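Local coordinates for putative uncharacterized protein (Chaetomium thermophilum, PDB 5T8V) that probably acts, as the C-terminal HEAT-repeat part of the Scc2 cohesin loader, in loading cohesin onto chromatin, at residues A[183-194]-A[239-247]; A[903-914]-A[925-936]. All blocks are in the same frame, centred on the assembly; numbering follows the deposited sequence.

Contact 1: residues A[183-194]-A[239-247]; sequences FKALSSCKRRIL and AERDSVIET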
loop_
_atom_site.group_PDB
_atom_site.type_symbol
_atom_site.label_atom_id
_atom_site.label_comp_id
_atom_site.label_asym_id
_atom_site.label_seq_id
_atom_site.Cartn_x
_atom_site.Cartn_y
_atom_site.Cartn_z
ATOM N N PHE A 183 -22.396 -29.894 43.055
ATOM C CA PHE A 183 -21.126 -30.216 42.413
ATOM C C PHE A 183 -20.302 -31.157 43.281
ATOM O O PHE A 183 -19.830 -32.200 42.815
ATOM C CB PHE A 183 -20.344 -28.935 42.117
ATOM C CG PHE A 183 -19.014 -29.175 41.457
ATOM C CD1 PHE A 183 -17.911 -29.556 42.203
ATOM C CD2 PHE A 183 -18.866 -29.010 40.091
ATOM C CE1 PHE A 183 -16.691 -29.779 41.600
ATOM C CE2 PHE A 183 -17.643 -29.229 39.482
ATOM C CZ PHE A 183 -16.555 -29.614 40.239
ATOM N N LYS A 184 -20.116 -30.805 44.555
ATOM C CA LYS A 184 -19.290 -31.650 45.412
ATOM C C LYS A 184 -19.965 -32.987 45.695
ATOM O O LYS A 184 -19.283 -34.010 45.851
ATOM C CB LYS A 184 -18.961 -30.907 46.708
ATOM C CG LYS A 184 -18.459 -29.491 46.447
ATOM C CD LYS A 184 -17.599 -28.943 47.573
ATOM C CE LYS A 184 -17.082 -27.556 47.216
ATOM N NZ LYS A 184 -16.320 -26.908 48.319
ATOM N N ALA A 185 -21.299 -33.005 45.732
ATOM C CA ALA A 185 -22.025 -34.253 45.942
ATOM C C ALA A 185 -21.764 -35.243 44.809
ATOM O O ALA A 185 -21.384 -36.393 45.054
ATOM C CB ALA A 185 -23.519 -33.963 46.076
ATOM N N LEU A 186 -21.970 -34.814 43.560
ATOM C CA LEU A 186 -21.717 -35.700 42.423
ATOM C C LEU A 186 -20.236 -36.053 42.320
ATOM O O LEU A 186 -19.871 -37.205 42.025
ATOM C CB LEU A 186 -22.203 -35.035 41.135
ATOM C CG LEU A 186 -23.717 -34.842 41.014
ATOM C CD1 LEU A 186 -24.044 -33.762 39.995
ATOM C CD2 LEU A 186 -24.387 -36.151 40.637
ATOM N N SER A 187 -19.367 -35.068 42.558
ATOM C CA SER A 187 -17.934 -35.330 42.588
ATOM C C SER A 187 -17.589 -36.406 43.607
ATOM O O SER A 187 -16.579 -37.101 43.457
ATOM C CB SER A 187 -17.176 -34.038 42.901
ATOM O OG SER A 187 -17.421 -33.046 41.919
ATOM N N SER A 188 -18.409 -36.558 44.648
ATOM C CA SER A 188 -18.169 -37.589 45.649
ATOM C C SER A 188 -18.549 -38.990 45.175
ATOM O O SER A 188 -18.159 -39.966 45.825
ATOM C CB SER A 188 -18.934 -37.255 46.931
ATOM O OG SER A 188 -18.560 -38.121 47.988
ATOM N N CYS A 189 -19.293 -39.121 44.067
ATOM C CA CYS A 189 -19.677 -40.423 43.526
ATOM C C CYS A 189 -19.379 -40.519 42.027
ATOM O O CYS A 189 -20.076 -41.230 41.278
ATOM C CB CYS A 189 -21.150 -40.715 43.812
ATOM S SG CYS A 189 -22.293 -39.452 43.230
ATOM N N LYS A 190 -18.356 -39.793 41.574
ATOM C CA LYS A 190 -17.721 -40.057 40.285
ATOM C C LYS A 190 -17.821 -41.520 39.863
ATOM O O LYS A 190 -18.364 -41.831 38.800
ATOM C CB LYS A 190 -16.235 -39.685 40.324
ATOM C CG LYS A 190 -15.921 -38.223 40.501
ATOM C CD LYS A 190 -14.416 -38.021 40.576
ATOM C CE LYS A 190 -14.049 -36.553 40.706
ATOM N NZ LYS A 190 -14.606 -35.948 41.946
ATOM N N ARG A 191 -17.278 -42.422 40.687
ATOM C CA ARG A 191 -17.110 -43.807 40.260
ATOM C C ARG A 191 -18.437 -44.457 39.914
ATOM O O ARG A 191 -18.477 -45.390 39.104
ATOM C CB ARG A 191 -16.408 -44.618 41.347
ATOM C CG ARG A 191 -15.738 -45.875 40.814
ATOM C CD ARG A 191 -14.836 -46.517 41.847
ATOM N NE ARG A 191 -13.769 -47.288 41.220
ATOM C CZ ARG A 191 -12.735 -47.806 41.874
ATOM N NH1 ARG A 191 -12.614 -47.640 43.186
ATOM N NH2 ARG A 191 -11.815 -48.489 41.208
ATOM N N ARG A 192 -19.527 -43.995 40.523
ATOM C CA ARG A 192 -20.840 -44.493 40.148
ATOM C C ARG A 192 -21.370 -43.784 38.912
ATOM O O ARG A 192 -22.160 -44.368 38.162
ATOM C CB ARG A 192 -21.819 -44.333 41.308
ATOM C CG ARG A 192 -21.382 -45.045 42.581
ATOM C CD ARG A 192 -22.498 -45.096 43.610
ATOM N NE ARG A 192 -23.639 -45.877 43.135
ATOM C CZ ARG A 192 -24.753 -46.081 43.830
ATOM N NH1 ARG A 192 -24.892 -45.563 45.044
ATOM N NH2 ARG A 192 -25.734 -46.807 43.310
ATOM N N ILE A 193 -20.944 -42.541 38.671
ATOM C CA ILE A 193 -21.422 -41.836 37.484
ATOM C C ILE A 193 -20.778 -42.397 36.217
ATOM O O ILE A 193 -21.440 -42.532 35.181
ATOM C CB ILE A 193 -21.171 -40.325 37.617
ATOM C CG1 ILE A 193 -21.954 -39.771 38.806
ATOM C CG2 ILE A 193 -21.583 -39.599 36.330
ATOM C CD1 ILE A 193 -21.633 -38.333 39.137
ATOM N N LEU A 194 -19.486 -42.723 36.272
ATOM C CA LEU A 194 -18.766 -43.103 35.056
ATOM C C LEU A 194 -19.405 -44.274 34.324
ATOM O O LEU A 194 -19.648 -44.155 33.109
ATOM C CB LEU A 194 -17.305 -43.409 35.397
ATOM C CG LEU A 194 -16.309 -42.308 35.031
ATOM C CD1 LEU A 194 -16.672 -40.998 35.717
ATOM C CD2 LEU A 194 -14.896 -42.737 35.398
ATOM N N ALA A 239 -10.530 -26.581 32.397
ATOM C CA ALA A 239 -9.542 -27.483 32.964
ATOM C C ALA A 239 -10.235 -28.526 33.829
ATOM O O ALA A 239 -11.400 -28.377 34.209
ATOM C CB ALA A 239 -8.507 -26.717 33.795
ATOM N N GLU A 240 -9.502 -29.594 34.143
ATOM C CA GLU A 240 -10.052 -30.695 34.929
ATOM C C GLU A 240 -10.034 -30.348 36.425
ATOM O O GLU A 240 -9.408 -31.019 37.248
ATOM C CB GLU A 240 -9.282 -31.978 34.626
ATOM C CG GLU A 240 -9.672 -32.617 33.289
ATOM C CD GLU A 240 -8.989 -33.950 33.043
ATOM O OE1 GLU A 240 -7.958 -34.224 33.691
ATOM O OE2 GLU A 240 -9.487 -34.727 32.201
ATOM N N ARG A 241 -10.734 -29.264 36.776
ATOM C CA ARG A 241 -10.844 -28.874 38.176
ATOM C C ARG A 241 -12.289 -28.514 38.499
ATOM O O ARG A 241 -12.769 -28.747 39.617
ATOM C CB ARG A 241 -9.928 -27.692 38.492
ATOM C CG ARG A 241 -8.484 -27.864 38.040
ATOM C CD ARG A 241 -7.622 -26.726 38.557
ATOM N NE ARG A 241 -7.905 -25.459 37.878
ATOM C CZ ARG A 241 -7.067 -24.813 37.067
ATOM N NH1 ARG A 241 -5.852 -25.286 36.814
ATOM N NH2 ARG A 241 -7.444 -23.669 36.508
ATOM N N ASP A 242 -12.996 -27.947 37.520
ATOM C CA ASP A 242 -14.385 -27.536 37.697
ATOM C C ASP A 242 -15.342 -28.420 36.900
ATOM O O ASP A 242 -16.416 -27.975 36.487
ATOM C CB ASP A 242 -14.571 -26.064 37.326
ATOM C CG ASP A 242 -13.779 -25.661 36.106
ATOM O OD1 ASP A 242 -13.503 -26.531 35.259
ATOM O OD2 ASP A 242 -13.433 -24.464 36.002
ATOM N N SER A 243 -14.976 -29.685 36.709
ATOM C CA SER A 243 -15.823 -30.669 36.052
ATOM C C SER A 243 -16.058 -31.836 36.999
ATOM O O SER A 243 -15.132 -32.291 37.675
ATOM C CB SER A 243 -15.185 -31.172 34.759
ATOM O OG SER A 243 -13.928 -31.773 35.022
ATOM N N VAL A 244 -17.301 -32.320 37.039
ATOM C CA VAL A 244 -17.644 -33.424 37.932
ATOM C C VAL A 244 -16.786 -34.643 37.621
ATOM O O VAL A 244 -16.249 -35.295 38.525
ATOM C CB VAL A 244 -19.145 -33.750 37.829
ATOM C CG1 VAL A 244 -19.505 -34.928 38.725
ATOM C CG2 VAL A 244 -19.981 -32.532 38.199
ATOM N N ILE A 245 -16.648 -34.973 36.337
ATOM C CA ILE A 245 -15.859 -36.114 35.894
ATOM C C ILE A 245 -14.838 -35.633 34.872
ATOM O O ILE A 245 -14.831 -34.471 34.462
ATOM C CB ILE A 245 -16.736 -37.239 35.305
ATOM C CG1 ILE A 245 -17.546 -36.725 34.112
ATOM C CG2 ILE A 245 -17.658 -37.799 36.379
ATOM C CD1 ILE A 245 -18.346 -37.799 33.396
ATOM N N GLU A 246 -13.965 -36.551 34.465
ATOM C CA GLU A 246 -12.928 -36.222 33.498
ATOM C C GLU A 246 -13.543 -35.694 32.209
ATOM O O GLU A 246 -14.431 -36.319 31.623
ATOM C CB GLU A 246 -12.066 -37.452 33.210
ATOM C CG GLU A 246 -11.145 -37.834 34.356
ATOM C CD GLU A 246 -10.329 -39.078 34.062
ATOM O OE1 GLU A 246 -10.568 -39.713 33.012
ATOM O OE2 GLU A 246 -9.448 -39.421 34.881
ATOM N N THR A 247 -13.056 -34.532 31.771
ATOM C CA THR A 247 -13.567 -33.902 30.558
ATOM C C THR A 247 -13.480 -34.828 29.348
ATOM O O THR A 247 -14.330 -34.761 28.449
ATOM C CB THR A 247 -12.788 -32.614 30.298
ATOM O OG1 THR A 247 -11.383 -32.882 30.364
ATOM C CG2 THR A 247 -13.140 -31.553 31.337
#
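Val244 enters the angle between helix 180-187 and helix 190-213, and its two methyls divide the work. CG1, anti to the backbone N (chi1 178°), lies 3.6 Å from Leu186 CB and also meets Ile193 CD1, the Ile193 and Val244 side chains crossing at about a right angle. CG2 turns to Phe183, whose side chain runs past it in the opposite sense, with CD2 at 4.2 Å from Val244 CG2. The Phe183 ring presents its edge to the loop backbone: CE2 is 3.5 Å from Asp242 O, and Ser243 N lies in the ring plane. On the other flank Leu194 and Ile245 lie alongside one another, pointing opposite ways, Leu194 CD1 reaching Ile245 CG2 at 3.4 Å. Lys190 passes beside the carbonyl of Val244, CE 3.3 Å from Val244 O, and a bend at chi4 (61°) carries NZ back to its own segment, where it donates to Ser187 O at 2.7 Å. Behind the contact, Leu170 of helix 149-172 touches both Leu186 and Ile193. Because the polar bonds of Lys190, Ser187 and Ser243 all stay within their own segments, the loop is held chiefly by apolar packing and by the Phe183 and Lys190 contacts with its backbone.

Contact 2: residues A[903-914]-A[925-936]; sequences LTDVRKELLPVV and VMACLWIISTLL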
loop_
_atom_site.group_PDB
_atom_site.type_symbol
_atom_site.label_atom_id
_atom_site.label_comp_id
_atom_site.label_asym_id
_atom_site.label_seq_id
_atom_site.Cartn_x
_atom_site.Cartn_y
_atom_site.Cartn_z
ATOM N N LEU A 903 50.158 39.138 4.141
ATOM C CA LEU A 903 49.218 39.958 3.384
ATOM C C LEU A 903 49.916 40.673 2.232
ATOM O O LEU A 903 49.477 40.597 1.077
ATOM C CB LEU A 903 48.546 40.971 4.314
ATOM C CG LEU A 903 47.352 40.478 5.139
ATOM C CD1 LEU A 903 47.680 39.213 5.911
ATOM C CD2 LEU A 903 46.896 41.570 6.090
ATOM N N THR A 904 51.012 41.375 2.531
ATOM C CA THR A 904 51.731 42.118 1.501
ATOM C C THR A 904 52.102 41.215 0.328
ATOM O O THR A 904 51.806 41.525 -0.834
ATOM C CB THR A 904 52.983 42.760 2.107
ATOM O OG1 THR A 904 52.601 43.652 3.162
ATOM C CG2 THR A 904 53.766 43.536 1.056
ATOM N N ASP A 905 52.752 40.086 0.618
ATOM C CA ASP A 905 53.156 39.167 -0.440
ATOM C C ASP A 905 51.952 38.699 -1.247
ATOM O O ASP A 905 51.980 38.700 -2.483
ATOM C CB ASP A 905 53.894 37.969 0.158
ATOM C CG ASP A 905 55.211 38.356 0.799
ATOM O OD1 ASP A 905 55.844 39.326 0.328
ATOM O OD2 ASP A 905 55.613 37.690 1.777
ATOM N N VAL A 906 50.881 38.293 -0.562
ATOM C CA VAL A 906 49.689 37.817 -1.260
ATOM C C VAL A 906 49.185 38.875 -2.231
ATOM O O VAL A 906 48.870 38.578 -3.388
ATOM C CB VAL A 906 48.601 37.409 -0.250
ATOM C CG1 VAL A 906 47.264 37.171 -0.952
ATOM C CG2 VAL A 906 49.025 36.154 0.498
ATOM N N ARG A 907 49.104 40.129 -1.779
ATOM C CA ARG A 907 48.640 41.189 -2.668
ATOM C C ARG A 907 49.567 41.351 -3.864
ATOM O O ARG A 907 49.103 41.470 -5.005
ATOM C CB ARG A 907 48.518 42.512 -1.913
ATOM C CG ARG A 907 48.093 43.671 -2.803
ATOM C CD ARG A 907 47.649 44.877 -1.992
ATOM N NE ARG A 907 48.733 45.431 -1.191
ATOM C CZ ARG A 907 48.608 46.482 -0.387
ATOM N NH1 ARG A 907 47.440 47.103 -0.271
ATOM N NH2 ARG A 907 49.653 46.913 0.304
ATOM N N LYS A 908 50.882 41.357 -3.628
ATOM C CA LYS A 908 51.816 41.534 -4.736
ATOM C C LYS A 908 51.718 40.395 -5.745
ATOM O O LYS A 908 51.926 40.613 -6.944
ATOM C CB LYS A 908 53.246 41.659 -4.210
ATOM C CG LYS A 908 53.617 43.071 -3.766
ATOM C CD LYS A 908 55.124 43.230 -3.599
ATOM C CE LYS A 908 55.521 43.415 -2.143
ATOM N NZ LYS A 908 55.249 44.797 -1.650
ATOM N N GLU A 909 51.405 39.181 -5.287
ATOM C CA GLU A 909 51.202 38.055 -6.190
ATOM C C GLU A 909 49.797 38.011 -6.774
ATOM O O GLU A 909 49.552 37.233 -7.703
ATOM C CB GLU A 909 51.472 36.734 -5.463
ATOM C CG GLU A 909 52.867 36.614 -4.871
ATOM C CD GLU A 909 53.095 35.276 -4.195
ATOM O OE1 GLU A 909 52.173 34.431 -4.219
ATOM O OE2 GLU A 909 54.196 35.069 -3.639
ATOM N N LEU A 910 48.877 38.826 -6.258
ATOM C CA LEU A 910 47.471 38.744 -6.614
ATOM C C LEU A 910 46.988 39.926 -7.443
ATOM O O LEU A 910 45.879 39.867 -7.983
ATOM C CB LEU A 910 46.620 38.641 -5.339
ATOM C CG LEU A 910 45.166 38.201 -5.487
ATOM C CD1 LEU A 910 45.096 36.760 -5.971
ATOM C CD2 LEU A 910 44.441 38.361 -4.160
ATOM N N LEU A 911 47.778 40.988 -7.555
ATOM C CA LEU A 911 47.372 42.153 -8.326
ATOM C C LEU A 911 47.564 41.939 -9.826
ATOM O O LEU A 911 46.633 42.198 -10.599
ATOM C CB LEU A 911 48.146 43.390 -7.872
ATOM C CG LEU A 911 47.614 44.700 -8.452
ATOM C CD1 LEU A 911 47.603 45.785 -7.388
ATOM C CD2 LEU A 911 48.437 45.135 -9.660
ATOM N N PRO A 912 48.734 41.484 -10.288
ATOM C CA PRO A 912 48.936 41.393 -11.747
ATOM C C PRO A 912 47.918 40.516 -12.458
ATOM O O PRO A 912 47.639 40.752 -13.641
ATOM C CB PRO A 912 50.359 40.828 -11.872
ATOM C CG PRO A 912 50.678 40.251 -10.547
ATOM C CD PRO A 912 49.942 41.070 -9.552
ATOM N N VAL A 913 47.347 39.516 -11.781
ATOM C CA VAL A 913 46.357 38.653 -12.419
ATOM C C VAL A 913 45.079 39.396 -12.767
ATOM O O VAL A 913 44.255 38.875 -13.526
ATOM C CB VAL A 913 46.007 37.439 -11.529
ATOM C CG1 VAL A 913 47.279 36.752 -11.029
ATOM C CG2 VAL A 913 45.120 37.847 -10.358
ATOM N N VAL A 914 44.889 40.602 -12.227
ATOM C CA VAL A 914 43.718 41.405 -12.545
ATOM C C VAL A 914 43.596 41.656 -14.041
ATOM O O VAL A 914 42.490 41.893 -14.539
ATOM C CB VAL A 914 43.779 42.735 -11.764
ATOM C CG1 VAL A 914 42.784 43.751 -12.316
ATOM C CG2 VAL A 914 43.519 42.487 -10.288
ATOM N N VAL A 925 38.596 38.031 -6.539
ATOM C CA VAL A 925 39.983 38.439 -6.319
ATOM C C VAL A 925 40.059 39.929 -6.009
ATOM O O VAL A 925 40.900 40.366 -5.216
ATOM C CB VAL A 925 40.870 38.073 -7.522
ATOM C CG1 VAL A 925 40.452 38.836 -8.734
ATOM C CG2 VAL A 925 42.319 38.354 -7.209
ATOM N N MET A 926 39.207 40.737 -6.643
ATOM C CA MET A 926 39.181 42.162 -6.326
ATOM C C MET A 926 38.712 42.381 -4.895
ATOM O O MET A 926 39.305 43.170 -4.146
ATOM C CB MET A 926 38.281 42.906 -7.314
ATOM C CG MET A 926 38.256 44.420 -7.117
ATOM S SD MET A 926 39.858 45.211 -7.408
ATOM C CE MET A 926 39.976 45.095 -9.195
ATOM N N ALA A 927 37.645 41.685 -4.493
ATOM C CA ALA A 927 37.221 41.724 -3.098
ATOM C C ALA A 927 38.378 41.370 -2.172
ATOM O O ALA A 927 38.642 42.070 -1.187
ATOM C CB ALA A 927 36.048 40.767 -2.883
ATOM N N CYS A 928 39.091 40.287 -2.489
ATOM C CA CYS A 928 40.223 39.880 -1.665
ATOM C C CYS A 928 41.276 40.980 -1.594
ATOM O O CYS A 928 41.841 41.241 -0.525
ATOM C CB CYS A 928 40.824 38.587 -2.216
ATOM S SG CYS A 928 41.985 37.771 -1.103
ATOM N N LEU A 929 41.552 41.639 -2.721
ATOM C CA LEU A 929 42.496 42.753 -2.720
ATOM C C LEU A 929 42.055 43.840 -1.748
ATOM O O LEU A 929 42.841 44.297 -0.909
ATOM C CB LEU A 929 42.638 43.327 -4.131
ATOM C CG LEU A 929 43.428 42.510 -5.156
ATOM C CD1 LEU A 929 43.312 43.145 -6.535
ATOM C CD2 LEU A 929 44.891 42.387 -4.746
ATOM N N TRP A 930 40.797 44.274 -1.852
ATOM C CA TRP A 930 40.294 45.290 -0.933
ATOM C C TRP A 930 40.475 44.854 0.515
ATOM O O TRP A 930 40.949 45.629 1.355
ATOM C CB TRP A 930 38.823 45.578 -1.229
ATOM C CG TRP A 930 38.168 46.499 -0.232
ATOM C CD1 TRP A 930 37.086 46.217 0.549
ATOM C CD2 TRP A 930 38.555 47.843 0.093
ATOM N NE1 TRP A 930 36.771 47.299 1.334
ATOM C CE2 TRP A 930 37.657 48.310 1.074
ATOM C CE3 TRP A 930 39.571 48.696 -0.351
ATOM C CZ2 TRP A 930 37.744 49.590 1.618
ATOM C CZ3 TRP A 930 39.654 49.967 0.188
ATOM C CH2 TRP A 930 38.746 50.402 1.163
ATOM N N ILE A 931 40.106 43.609 0.827
ATOM C CA ILE A 931 40.263 43.102 2.190
ATOM C C ILE A 931 41.712 43.236 2.641
ATOM O O ILE A 931 42.014 43.895 3.645
ATOM C CB ILE A 931 39.778 41.645 2.278
ATOM C CG1 ILE A 931 38.276 41.554 1.972
ATOM C CG2 ILE A 931 40.089 41.046 3.643
ATOM C CD1 ILE A 931 37.378 42.260 2.971
ATOM N N ILE A 932 42.632 42.605 1.904
ATOM C CA ILE A 932 44.055 42.712 2.222
ATOM C C ILE A 932 44.428 44.160 2.507
ATOM O O ILE A 932 45.149 44.457 3.468
ATOM C CB ILE A 932 44.908 42.141 1.073
ATOM C CG1 ILE A 932 44.621 40.650 0.855
ATOM C CG2 ILE A 932 46.396 42.374 1.344
ATOM C CD1 ILE A 932 45.215 39.731 1.898
ATOM N N SER A 933 43.946 45.083 1.672
ATOM C CA SER A 933 44.313 46.484 1.836
ATOM C C SER A 933 43.742 47.074 3.119
ATOM O O SER A 933 44.369 47.949 3.727
ATOM C CB SER A 933 43.849 47.288 0.623
ATOM O OG SER A 933 44.511 46.851 -0.552
ATOM N N THR A 934 42.565 46.615 3.553
ATOM C CA THR A 934 42.005 47.121 4.803
ATOM C C THR A 934 42.762 46.572 6.004
ATOM O O THR A 934 43.029 47.306 6.962
ATOM C CB THR A 934 40.519 46.778 4.908
ATOM O OG1 THR A 934 40.341 45.358 4.828
ATOM C CG2 THR A 934 39.730 47.459 3.796
ATOM N N LEU A 935 43.116 45.285 5.980
ATOM C CA LEU A 935 43.934 44.737 7.058
ATOM C C LEU A 935 45.276 45.453 7.133
ATOM O O LEU A 935 45.706 45.882 8.210
ATOM C CB LEU A 935 44.130 43.233 6.869
ATOM C CG LEU A 935 42.940 42.367 7.289
ATOM C CD1 LEU A 935 42.212 41.833 6.076
ATOM C CD2 LEU A 935 43.389 41.229 8.190
ATOM N N LEU A 936 45.956 45.586 5.997
ATOM C CA LEU A 936 47.112 46.463 5.922
ATOM C C LEU A 936 46.663 47.920 6.030
ATOM O O LEU A 936 45.471 48.238 6.024
ATOM C CB LEU A 936 47.877 46.243 4.616
ATOM C CG LEU A 936 48.503 44.866 4.378
ATOM C CD1 LEU A 936 49.155 44.812 3.001
ATOM C CD2 LEU A 936 49.517 44.525 5.459
#
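Leu910 and Val925 pack against each other where helix 900-910 and helix 919-935 form an antiparallel helical hairpin of the kind that HEAT-repeat solenoids are built from. The axes of 903-910 and 925-935 come within 9.8 Å, at 149° between their N-to-C directions. The tightly packed part is apolar and made of buried residues: Leu910, Val914, Val925, Cys928, Leu929 and Ile932. Val925 CG2 lies 3.3 Å from Leu910 CG and is also near CD1 and CD2, while Leu910 CD2 continues to Cys928 SG. Leu929 fills the middle with a split end: CD2 faces Arg907 CG and Leu910, and CD1 meets Val914 CG2 at 3.8 Å. Further along, Ile932 CG2 rests against both Leu903 O and Arg907 CB. Leu892, Ile869 and Leu942 add apolar cover from neighbouring parts of the chain.

At the margin of this core the Leu903 and Leu935 side chains cross at about a right angle, with Leu903 CD2 3.3 Å from Leu935 CB. Thr904, Leu935 and Leu936, all partly exposed, form the less enclosed side, and next to them lie the buried Arg907 and Ser933. Arg907 leaves its helix with CG anti to the backbone N (chi1 178°) and bends at chi3, which brings the guanidinium to Ser933. NH1 donates to Ser933 OG at 3.0 Å, nearly in the guanidinium plane but bent at hydrogen (136°), and NH2 is bonded to Thr938 beyond the helix end. With an alanine at Arg907, Ser933 OG and Thr938 OG1 would probably lose the donors they share, and Leu936 CD1 the flat group it packs on. Ser933 OG donates to Leu929 O from above that carbonyl plane; Leu929 O also accepts from Ser933 N. Over one face of the guanidinium, offset toward its rim, sits Leu936 CD1, 3.5 Å from Arg907 NH2.

Overall arrangement
From the N terminus, contact 1 comes first: helix 180-187 and the start of helix 190-213 meet the loop ahead of helix 247-267, closing a largely helical excursion of 44 residues that includes helix 218-232. Several hundred residues later, contact 2 closes a much shorter connection of 10 residues, six of them helical, joining consecutive helices 900-910 and 919-935. The two lie in series, neither nesting nor crossing, and on opposite sides of the chain's centre, with contact centres about 108 Å apart and nearest atoms about 86 Å apart. Contact 1 thus ties a loop to a helix pair near the N-terminal end, whereas contact 2 is local helix-to-helix packing far along the elongated solenoid.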